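Local atomic coordinates of ATP-dependent DNA helicase PIF1 (Candida albicans, PDB entry 7OTJ), a protein that probably couples ATP hydrolysis to 5'-3' translocation on single-stranded DNA, unwinding duplexes and G-quadruplexes to keep nuclear and mitochondrial genomes stable. Residues E82-K87 and N121-N126; Q294-K299 and L305-L310; V406-P411 and R417-E422. All coordinates share one frame; numbering follows the deposited sequence.

Contact 1. Residues E82-K87 and N121-N126; sequences ENLIKK and NEIAKN
Ile-85 and Ile-123 carry the apolar part of this helix-to-helix contact. Their CG1 atoms lie 3.5 Å apart, and the two side chains run antiparallel alongside each other. Ile-123 CD1 reaches on to the adjacent residue, Leu-84, and sits 4.0 Å from Leu-84 CB, perpendicular to the leucine side chain. Leu-84 and Ile-123 are buried, and both also touch Phe-74. Trp-98 of helix 92-100 packs on Ile-123 as well.

Both segments belong to the PIF1-like helicase region, of the P-loop NTPase clan. Helix 81-90 packs here on helix 114-128. The short segments cross at -53°, and their axes come within 10.1 Å. The two segments bury 209 Å² between them.

The remaining contacts are between apolar and polar groups. Asn-126 has CG anti to its backbone N (chi1 -170°), which carries the amide out to Ile-85. Ile-85 CG2 lies 3.5 Å from Asn-126 ND2, and Ile-85 CD1 is 3.6 Å from Asn-126 CG. The exposed Asn-126 amide lies against the isoleucine by van der Waals contact.

Among the charged groups, OE2 of Glu-82 and OE2 of Glu-122 are like charges 5.4 Å apart, near each other but not in contact.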
loop_
_atom_site.group_PDB
_atom_site.type_symbol
_atom_site.label_atom_id
_atom_site.label_comp_id
_atom_site.label_asym_id
_atom_site.label_seq_id
_atom_site.Cartn_x
_atom_site.Cartn_y
_atom_site.Cartn_z
ATOM N N GLU A 82 20.013 5.304 -18.635
ATOM C CA GLU A 82 19.986 5.325 -20.095
ATOM C C GLU A 82 19.076 4.232 -20.649
ATOM O O GLU A 82 18.371 4.445 -21.643
ATOM C CB GLU A 82 21.407 5.177 -20.648
ATOM C CG GLU A 82 22.324 6.375 -20.397
ATOM C CD GLU A 82 22.735 6.533 -18.938
ATOM O OE1 GLU A 82 22.671 5.542 -18.177
ATOM O OE2 GLU A 82 23.122 7.658 -18.552
ATOM N N ASN A 83 19.038 3.069 -19.993
ATOM C CA ASN A 83 18.174 1.992 -20.463
ATOM C C ASN A 83 16.733 2.193 -20.009
ATOM O O ASN A 83 15.799 1.942 -20.780
ATOM C CB ASN A 83 18.697 0.640 -19.975
ATOM C CG ASN A 83 20.082 0.323 -20.503
ATOM O OD1 ASN A 83 20.500 0.840 -21.539
ATOM N ND2 ASN A 83 20.803 -0.541 -19.793
ATOM N N LEU A 84 16.540 2.628 -18.759
ATOM C CA LEU A 84 15.201 2.926 -18.260
ATOM C C LEU A 84 14.483 3.937 -19.145
ATOM O O LEU A 84 13.263 3.854 -19.331
ATOM C CB LEU A 84 15.281 3.443 -16.826
ATOM C CG LEU A 84 15.854 2.477 -15.792
ATOM C CD1 LEU A 84 15.833 3.130 -14.423
ATOM C CD2 LEU A 84 15.084 1.157 -15.781
ATOM N N ILE A 85 15.219 4.916 -19.677
ATOM C CA ILE A 85 14.601 5.937 -20.516
ATOM C C ILE A 85 14.094 5.334 -21.816
ATOM O O ILE A 85 13.002 5.673 -22.286
ATOM C CB ILE A 85 15.593 7.083 -20.777
ATOM C CG1 ILE A 85 15.866 7.841 -19.485
ATOM C CG2 ILE A 85 15.055 8.024 -21.837
ATOM C CD1 ILE A 85 16.963 8.852 -19.609
ATOM N N LYS A 86 14.873 4.432 -22.420
ATOM C CA LYS A 86 14.419 3.800 -23.655
ATOM C C LYS A 86 13.181 2.945 -23.410
ATOM O O LYS A 86 12.243 2.956 -24.216
ATOM C CB LYS A 86 15.543 2.963 -24.277
ATOM C CG LYS A 86 16.816 3.742 -24.602
ATOM C CD LYS A 86 17.655 3.047 -25.678
ATOM C CE LYS A 86 17.984 1.608 -25.312
ATOM N NZ LYS A 86 18.694 1.515 -24.007
ATOM N N LYS A 87 13.153 2.209 -22.296
ATOM C CA LYS A 87 11.988 1.387 -21.977
ATOM C C LYS A 87 10.741 2.247 -21.822
ATOM O O LYS A 87 9.675 1.918 -22.354
ATOM C CB LYS A 87 12.241 0.574 -20.707
ATOM C CG LYS A 87 11.076 -0.322 -20.311
ATOM C CD LYS A 87 11.382 -1.098 -19.044
ATOM C CE LYS A 87 10.247 -2.050 -18.700
ATOM N NZ LYS A 87 10.556 -2.883 -17.509
ATOM N N ASN A 121 14.314 11.416 -11.010
ATOM C CA ASN A 121 14.687 12.800 -11.278
ATOM C C ASN A 121 15.316 12.946 -12.661
ATOM O O ASN A 121 14.891 13.785 -13.463
ATOM C CB ASN A 121 15.638 13.298 -10.192
ATOM C CG ASN A 121 15.840 14.799 -10.241
ATOM O OD1 ASN A 121 15.039 15.525 -10.834
ATOM N ND2 ASN A 121 16.908 15.276 -9.611
ATOM N N GLU A 122 16.321 12.115 -12.959
ATOM C CA GLU A 122 16.993 12.177 -14.254
ATOM C C GLU A 122 16.036 11.849 -15.390
ATOM O O GLU A 122 16.118 12.446 -16.469
ATOM C CB GLU A 122 18.193 11.228 -14.273
ATOM C CG GLU A 122 19.270 11.571 -13.239
ATOM C CD GLU A 122 20.540 10.739 -13.388
ATOM O OE1 GLU A 122 21.387 10.793 -12.471
ATOM O OE2 GLU A 122 20.699 10.042 -14.415
ATOM N N ILE A 123 15.118 10.909 -15.166
ATOM C CA ILE A 123 14.190 10.516 -16.221
ATOM C C ILE A 123 13.198 11.636 -16.487
ATOM O O ILE A 123 12.875 11.937 -17.642
ATOM C CB ILE A 123 13.478 9.199 -15.850
ATOM C CG1 ILE A 123 14.315 8.006 -16.302
ATOM C CG2 ILE A 123 12.096 9.125 -16.478
ATOM C CD1 ILE A 123 14.665 7.037 -15.212
ATOM N N ALA A 124 12.718 12.282 -15.422
ATOM C CA ALA A 124 11.836 13.431 -15.577
ATOM C C ALA A 124 12.473 14.500 -16.456
ATOM O O ALA A 124 11.859 14.975 -17.419
ATOM C CB ALA A 124 11.490 14.004 -14.204
ATOM N N LYS A 125 13.709 14.891 -16.140
ATOM C CA LYS A 125 14.391 15.911 -16.928
ATOM C C LYS A 125 14.537 15.481 -18.382
ATOM O O LYS A 125 14.243 16.253 -19.300
ATOM C CB LYS A 125 15.752 16.229 -16.309
ATOM C CG LYS A 125 15.662 16.803 -14.899
ATOM C CD LYS A 125 17.033 16.982 -14.269
ATOM C CE LYS A 125 16.912 17.510 -12.851
ATOM N NZ LYS A 125 18.241 17.755 -12.235
ATOM N N ASN A 126 14.980 14.243 -18.610
ATOM C CA ASN A 126 15.274 13.800 -19.971
ATOM C C ASN A 126 14.016 13.760 -20.828
ATOM O O ASN A 126 13.966 14.367 -21.904
ATOM C CB ASN A 126 15.939 12.426 -19.944
ATOM C CG ASN A 126 16.480 12.022 -21.296
ATOM O OD1 ASN A 126 17.654 12.243 -21.593
ATOM N ND2 ASN A 126 15.626 11.437 -22.130
#

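Contact 2. Residues Q294-K299 and L305-L310; sequences QVMCIK and LVNGTL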
loop_
_atom_site.group_PDB
_atom_site.type_symbol
_atom_site.label_atom_id
_atom_site.label_comp_id
_atom_site.label_asym_id
_atom_site.label_seq_id
_atom_site.Cartn_x
_atom_site.Cartn_y
_atom_site.Cartn_z
ATOM N N GLN A 294 -12.473 -14.861 5.231
ATOM C CA GLN A 294 -12.126 -13.469 4.977
ATOM C C GLN A 294 -11.357 -13.340 3.665
ATOM O O GLN A 294 -10.434 -14.110 3.391
ATOM C CB GLN A 294 -11.292 -12.932 6.140
ATOM C CG GLN A 294 -11.344 -11.431 6.310
ATOM C CD GLN A 294 -12.668 -10.958 6.873
ATOM O OE1 GLN A 294 -13.516 -11.761 7.272
ATOM N NE2 GLN A 294 -12.851 -9.647 6.913
ATOM N N VAL A 295 -11.706 -12.328 2.866
ATOM C CA VAL A 295 -11.087 -12.126 1.559
ATOM C C VAL A 295 -10.910 -10.639 1.300
ATOM O O VAL A 295 -11.556 -9.791 1.916
ATOM C CB VAL A 295 -11.893 -12.733 0.389
ATOM C CG1 VAL A 295 -11.864 -14.254 0.422
ATOM C CG2 VAL A 295 -13.307 -12.199 0.402
ATOM N N MET A 296 -10.025 -10.338 0.355
ATOM C CA MET A 296 -9.768 -8.972 -0.076
ATOM C C MET A 296 -9.771 -8.918 -1.594
ATOM O O MET A 296 -9.078 -9.703 -2.248
ATOM C CB MET A 296 -8.430 -8.463 0.464
ATOM C CG MET A 296 -7.878 -7.272 -0.295
ATOM S SD MET A 296 -6.372 -6.599 0.433
ATOM C CE MET A 296 -5.444 -6.179 -1.033
ATOM N N CYS A 297 -10.546 -7.991 -2.146
ATOM C CA CYS A 297 -10.540 -7.767 -3.582
ATOM C C CYS A 297 -9.213 -7.151 -4.011
ATOM O O CYS A 297 -8.674 -6.272 -3.336
ATOM C CB CYS A 297 -11.701 -6.854 -3.969
ATOM S SG CYS A 297 -11.809 -6.501 -5.722
ATOM N N ILE A 298 -8.677 -7.609 -5.140
ATOM C CA ILE A 298 -7.381 -7.114 -5.588
ATOM C C ILE A 298 -7.459 -6.465 -6.971
ATOM O O ILE A 298 -6.442 -6.322 -7.643
ATOM C CB ILE A 298 -6.320 -8.231 -5.560
ATOM C CG1 ILE A 298 -6.686 -9.338 -6.550
ATOM C CG2 ILE A 298 -6.165 -8.787 -4.157
ATOM C CD1 ILE A 298 -5.660 -10.444 -6.645
ATOM N N LYS A 299 -8.653 -6.049 -7.397
ATOM C CA LYS A 299 -8.823 -5.314 -8.643
ATOM C C LYS A 299 -9.833 -4.197 -8.428
ATOM O O LYS A 299 -10.791 -4.356 -7.665
ATOM C CB LYS A 299 -9.287 -6.228 -9.788
ATOM C CG LYS A 299 -9.466 -5.511 -11.119
ATOM C CD LYS A 299 -9.647 -6.480 -12.271
ATOM C CE LYS A 299 -8.354 -7.236 -12.579
ATOM N NZ LYS A 299 -7.257 -6.383 -13.129
ATOM N N LEU A 305 -16.295 -0.567 -5.326
ATOM C CA LEU A 305 -15.535 -1.779 -5.043
ATOM C C LEU A 305 -14.192 -1.663 -5.755
ATOM O O LEU A 305 -14.130 -1.702 -6.987
ATOM C CB LEU A 305 -16.299 -3.018 -5.499
ATOM C CG LEU A 305 -15.543 -4.345 -5.469
ATOM C CD1 LEU A 305 -15.066 -4.653 -4.060
ATOM C CD2 LEU A 305 -16.428 -5.460 -6.000
ATOM N N VAL A 306 -13.120 -1.515 -4.976
ATOM C CA VAL A 306 -11.798 -1.218 -5.506
ATOM C C VAL A 306 -10.792 -2.209 -4.933
ATOM O O VAL A 306 -11.111 -3.026 -4.066
ATOM C CB VAL A 306 -11.363 0.232 -5.201
ATOM C CG1 VAL A 306 -12.384 1.212 -5.743
ATOM C CG2 VAL A 306 -11.181 0.427 -3.708
ATOM N N ASN A 307 -9.564 -2.134 -5.455
ATOM C CA ASN A 307 -8.458 -2.938 -4.947
ATOM C C ASN A 307 -8.224 -2.638 -3.472
ATOM O O ASN A 307 -8.050 -1.482 -3.079
ATOM C CB ASN A 307 -7.186 -2.651 -5.756
ATOM C CG ASN A 307 -6.045 -3.633 -5.460
ATOM O OD1 ASN A 307 -5.726 -3.927 -4.308
ATOM N ND2 ASN A 307 -5.417 -4.129 -6.519
ATOM N N GLY A 308 -8.202 -3.690 -2.661
ATOM C CA GLY A 308 -8.036 -3.573 -1.229
ATOM C C GLY A 308 -9.308 -3.745 -0.425
ATOM O O GLY A 308 -9.223 -3.953 0.792
ATOM N N THR A 309 -10.473 -3.678 -1.067
ATOM C CA THR A 309 -11.739 -3.802 -0.357
ATOM C C THR A 309 -11.866 -5.176 0.289
ATOM O O THR A 309 -11.657 -6.205 -0.360
ATOM C CB THR A 309 -12.907 -3.570 -1.315
ATOM O OG1 THR A 309 -12.759 -2.301 -1.964
ATOM C CG2 THR A 309 -14.226 -3.599 -0.562
ATOM N N LEU A 310 -12.231 -5.191 1.567
ATOM C CA LEU A 310 -12.409 -6.442 2.286
ATOM C C LEU A 310 -13.840 -6.939 2.121
ATOM O O LEU A 310 -14.782 -6.152 1.987
ATOM C CB LEU A 310 -12.080 -6.268 3.772
ATOM C CG LEU A 310 -10.672 -5.750 4.080
ATOM C CD1 LEU A 310 -10.453 -5.583 5.575
ATOM C CD2 LEU A 310 -9.629 -6.680 3.489
#
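Cys-297 faces both Gly-308 and Thr-309 in a G1 (glycine) beta bulge, at the turn end of strands 294-297 and 310-316. The site lies in the Pif1 2B domain, of the SH3 clan. Cys-297 N donates to Thr-309 O at 2.8 Å. Gly-308 N gives to Cys-297 O at 2.7 Å, with an N-H...O angle of 165°. Met-296 and Leu-310 follow as a non-hydrogen-bonded pair.

The bulge is joined to a type II turn from Val-306 to Thr-309, with Gly-308 as third residue. Val-306 O accepts from Thr-309 N and Thr-309 OG1, both from one side of the peptide plane.

Asn-307 has CG anti to the backbone N (chi1 -169°), which sets its amide beside the Ile-298 carbonyl. ND2 lies 2.7 Å from Ile-298 O, at an angle too poor for a hydrogen bond. Asn-307 N bonds to Asn-300 OD1.

Met-296 lies over the turn. A kink at the thioether brings CE within 3.7 Å of Gly-308 CA. Cys-297 CB packs 4.0 Å from Leu-305 CD1, beside Phe-408.

Most of the polar grip is therefore backbone to backbone. The double hold of Thr-309 on Val-306 O should stiffen the turn, while the buried thioether and thiol add mainly apolar contact.

Contact 3. Residues V406-P411 and R417-E422; sequences VKFLLP and RTVVVE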
loop_
_atom_site.group_PDB
_atom_site.type_symbol
_atom_site.label_atom_id
_atom_site.label_comp_id
_atom_site.label_asym_id
_atom_site.label_seq_id
_atom_site.Cartn_x
_atom_site.Cartn_y
_atom_site.Cartn_z
ATOM N N VAL A 406 -19.496 -13.099 -2.839
ATOM C CA VAL A 406 -18.750 -12.345 -1.839
ATOM C C VAL A 406 -19.491 -11.054 -1.518
ATOM O O VAL A 406 -19.918 -10.331 -2.425
ATOM C CB VAL A 406 -17.314 -12.043 -2.309
ATOM C CG1 VAL A 406 -16.540 -11.341 -1.209
ATOM C CG2 VAL A 406 -16.608 -13.330 -2.716
ATOM N N LYS A 407 -19.628 -10.766 -0.224
ATOM C CA LYS A 407 -20.242 -9.540 0.272
ATOM C C LYS A 407 -19.136 -8.595 0.727
ATOM O O LYS A 407 -18.388 -8.918 1.654
ATOM C CB LYS A 407 -21.196 -9.847 1.427
ATOM C CG LYS A 407 -21.763 -8.617 2.114
ATOM C CD LYS A 407 -22.289 -8.946 3.507
ATOM C CE LYS A 407 -21.165 -9.371 4.446
ATOM N NZ LYS A 407 -20.098 -8.334 4.590
ATOM N N PHE A 408 -19.057 -7.425 0.099
ATOM C CA PHE A 408 -17.930 -6.509 0.257
ATOM C C PHE A 408 -18.358 -5.287 1.064
ATOM O O PHE A 408 -19.306 -4.589 0.685
ATOM C CB PHE A 408 -17.390 -6.066 -1.104
ATOM C CG PHE A 408 -16.555 -7.103 -1.808
ATOM C CD1 PHE A 408 -15.274 -7.397 -1.368
ATOM C CD2 PHE A 408 -17.034 -7.757 -2.934
ATOM C CE1 PHE A 408 -14.497 -8.338 -2.021
ATOM C CE2 PHE A 408 -16.261 -8.699 -3.592
ATOM C CZ PHE A 408 -14.990 -8.987 -3.135
ATOM N N LEU A 409 -17.658 -5.033 2.170
ATOM C CA LEU A 409 -17.840 -3.809 2.949
ATOM C C LEU A 409 -17.365 -2.612 2.134
ATOM O O LEU A 409 -16.169 -2.475 1.858
ATOM C CB LEU A 409 -17.085 -3.891 4.273
ATOM C CG LEU A 409 -17.661 -4.768 5.388
ATOM C CD1 LEU A 409 -17.318 -6.242 5.187
ATOM C CD2 LEU A 409 -17.189 -4.279 6.751
ATOM N N LEU A 410 -18.292 -1.734 1.760
ATOM C CA LEU A 410 -17.961 -0.618 0.895
ATOM C C LEU A 410 -17.143 0.419 1.662
ATOM O O LEU A 410 -17.128 0.419 2.895
ATOM C CB LEU A 410 -19.241 0.015 0.359
ATOM C CG LEU A 410 -20.177 -0.953 -0.360
ATOM C CD1 LEU A 410 -21.563 -0.352 -0.496
ATOM C CD2 LEU A 410 -19.601 -1.320 -1.720
ATOM N N PRO A 411 -16.449 1.327 0.953
ATOM C CA PRO A 411 -15.674 2.353 1.661
ATOM C C PRO A 411 -16.566 3.410 2.284
ATOM O O PRO A 411 -16.448 4.602 1.987
ATOM C CB PRO A 411 -14.784 2.944 0.561
ATOM C CG PRO A 411 -15.550 2.720 -0.688
ATOM C CD PRO A 411 -16.234 1.393 -0.503
ATOM N N ARG A 417 -22.114 -4.743 0.056
ATOM C CA ARG A 417 -22.589 -4.968 -1.309
ATOM C C ARG A 417 -22.117 -6.347 -1.746
ATOM O O ARG A 417 -20.917 -6.558 -1.941
ATOM C CB ARG A 417 -22.090 -3.886 -2.258
ATOM C CG ARG A 417 -22.576 -4.062 -3.687
ATOM C CD ARG A 417 -22.586 -2.738 -4.433
ATOM N NE ARG A 417 -21.248 -2.187 -4.617
ATOM C CZ ARG A 417 -20.564 -2.245 -5.752
ATOM N NH1 ARG A 417 -21.060 -2.832 -6.828
ATOM N NH2 ARG A 417 -19.355 -1.694 -5.809
ATOM N N THR A 418 -23.057 -7.275 -1.895
ATOM C CA THR A 418 -22.747 -8.633 -2.313
ATOM C C THR A 418 -22.732 -8.704 -3.833
ATOM O O THR A 418 -23.630 -8.172 -4.495
ATOM C CB THR A 418 -23.766 -9.617 -1.740
ATOM O OG1 THR A 418 -23.860 -9.432 -0.321
ATOM C CG2 THR A 418 -23.347 -11.051 -2.029
ATOM N N VAL A 419 -21.713 -9.368 -4.381
ATOM C CA VAL A 419 -21.514 -9.457 -5.821
ATOM C C VAL A 419 -20.946 -10.831 -6.152
ATOM O O VAL A 419 -20.395 -11.527 -5.296
ATOM C CB VAL A 419 -20.578 -8.348 -6.363
ATOM C CG1 VAL A 419 -21.266 -6.993 -6.332
ATOM C CG2 VAL A 419 -19.284 -8.308 -5.569
ATOM N N VAL A 420 -21.107 -11.221 -7.411
ATOM C CA VAL A 420 -20.573 -12.481 -7.913
ATOM C C VAL A 420 -19.215 -12.201 -8.549
ATOM O O VAL A 420 -19.121 -11.469 -9.541
ATOM C CB VAL A 420 -21.537 -13.134 -8.916
ATOM C CG1 VAL A 420 -22.138 -12.084 -9.855
ATOM C CG2 VAL A 420 -20.827 -14.231 -9.701
ATOM N N VAL A 421 -18.162 -12.791 -7.985
ATOM C CA VAL A 421 -16.789 -12.464 -8.358
ATOM C C VAL A 421 -16.373 -13.363 -9.518
ATOM O O VAL A 421 -16.220 -14.576 -9.351
ATOM C CB VAL A 421 -15.835 -12.625 -7.169
ATOM C CG1 VAL A 421 -14.415 -12.287 -7.580
ATOM C CG2 VAL A 421 -16.274 -11.755 -6.009
ATOM N N GLU A 422 -16.170 -12.765 -10.693
ATOM C CA GLU A 422 -15.735 -13.470 -11.889
ATOM C C GLU A 422 -14.213 -13.515 -11.973
ATOM O O GLU A 422 -13.523 -12.706 -11.348
ATOM C CB GLU A 422 -16.316 -12.794 -13.131
ATOM C CG GLU A 422 -17.829 -12.897 -13.240
ATOM C CD GLU A 422 -18.356 -12.355 -14.553
ATOM O OE1 GLU A 422 -18.079 -11.180 -14.867
ATOM O OE2 GLU A 422 -19.038 -13.110 -15.278
#
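Phe-408 has CG anti to its carbonyl carbon (chi1 -76°), and this brings the ring over toward Val-419. Chi2 of -73° then turns the ring edge to the valine methyl. Val-419 CG2 meets that edge in the ring plane, 3.5 Å from Phe-408 CD2. The two side chains are roughly perpendicular. This methyl lies between the backbone N and the carbonyl carbon of Val-419. Further round the ring edge, Val-421 CG2 lies 3.9 Å from Phe-408 CE2. That methyl also packs on Val-406 CG2. The other branch of Val-406, CG1, sits over one face of the ring, near the rim.

Strands 404-409 and 416-420 form an antiparallel beta hairpin at this point. The short segments run at 140° to each other. Val-406 and Val-419 are a hydrogen-bonded pair. Val-406 N reaches Val-419 O in a bond of 3.1 Å, and Val-419 N returns one of 2.8 Å to Val-406 O. Phe-408 and Arg-417 also exchange backbone bonds, but the pairing is loose.

Lys-407 and Thr-418 lie on the other face of the sheet from Val-406 and Phe-408. Their side chains cross obliquely, with Thr-418 OG1 3.2 Å from Lys-407 CB. The lysine also has a cation-pi contact with Phe-416.

Beyond the paired strand, Leu-410 packs on Arg-417. Leu-410 CD2 comes in at the edge of the guanidinium, 3.4 Å from Arg-417 NE. The same methyl is 3.6 Å from Arg-417 CB. The charge of Arg-417 is met outside the hairpin by a salt bridge to Asp-302. On the buried side, Leu-444 of strand 435-446 packs on Val-406, Phe-408 and Val-421.

Overall arrangement
Contacts 2 and 3 are neighbours in one antiparallel sheet, with centres about 9 Å apart. Strand 310-316 pairs with strand 404-409 and so joins them. Leu-310 O and Leu-409 N, 3.1 Å apart, probably share a hydrogen bond. Contact 1 is separate, in the PIF1-like helicase region. Its centre lies about 34 Å from that of contact 2 and about 41 Å from that of contact 3, and contacts 1 and 3 are on opposite sides of the chain's centre. None belongs to the nucleotide pocket; the Leu-310 side chain is about 14 Å from ADP. The bound nucleic acid is about 6 Å from the nearest atom of contact 1, about 9 Å from contact 2 and about 18 Å from contact 3.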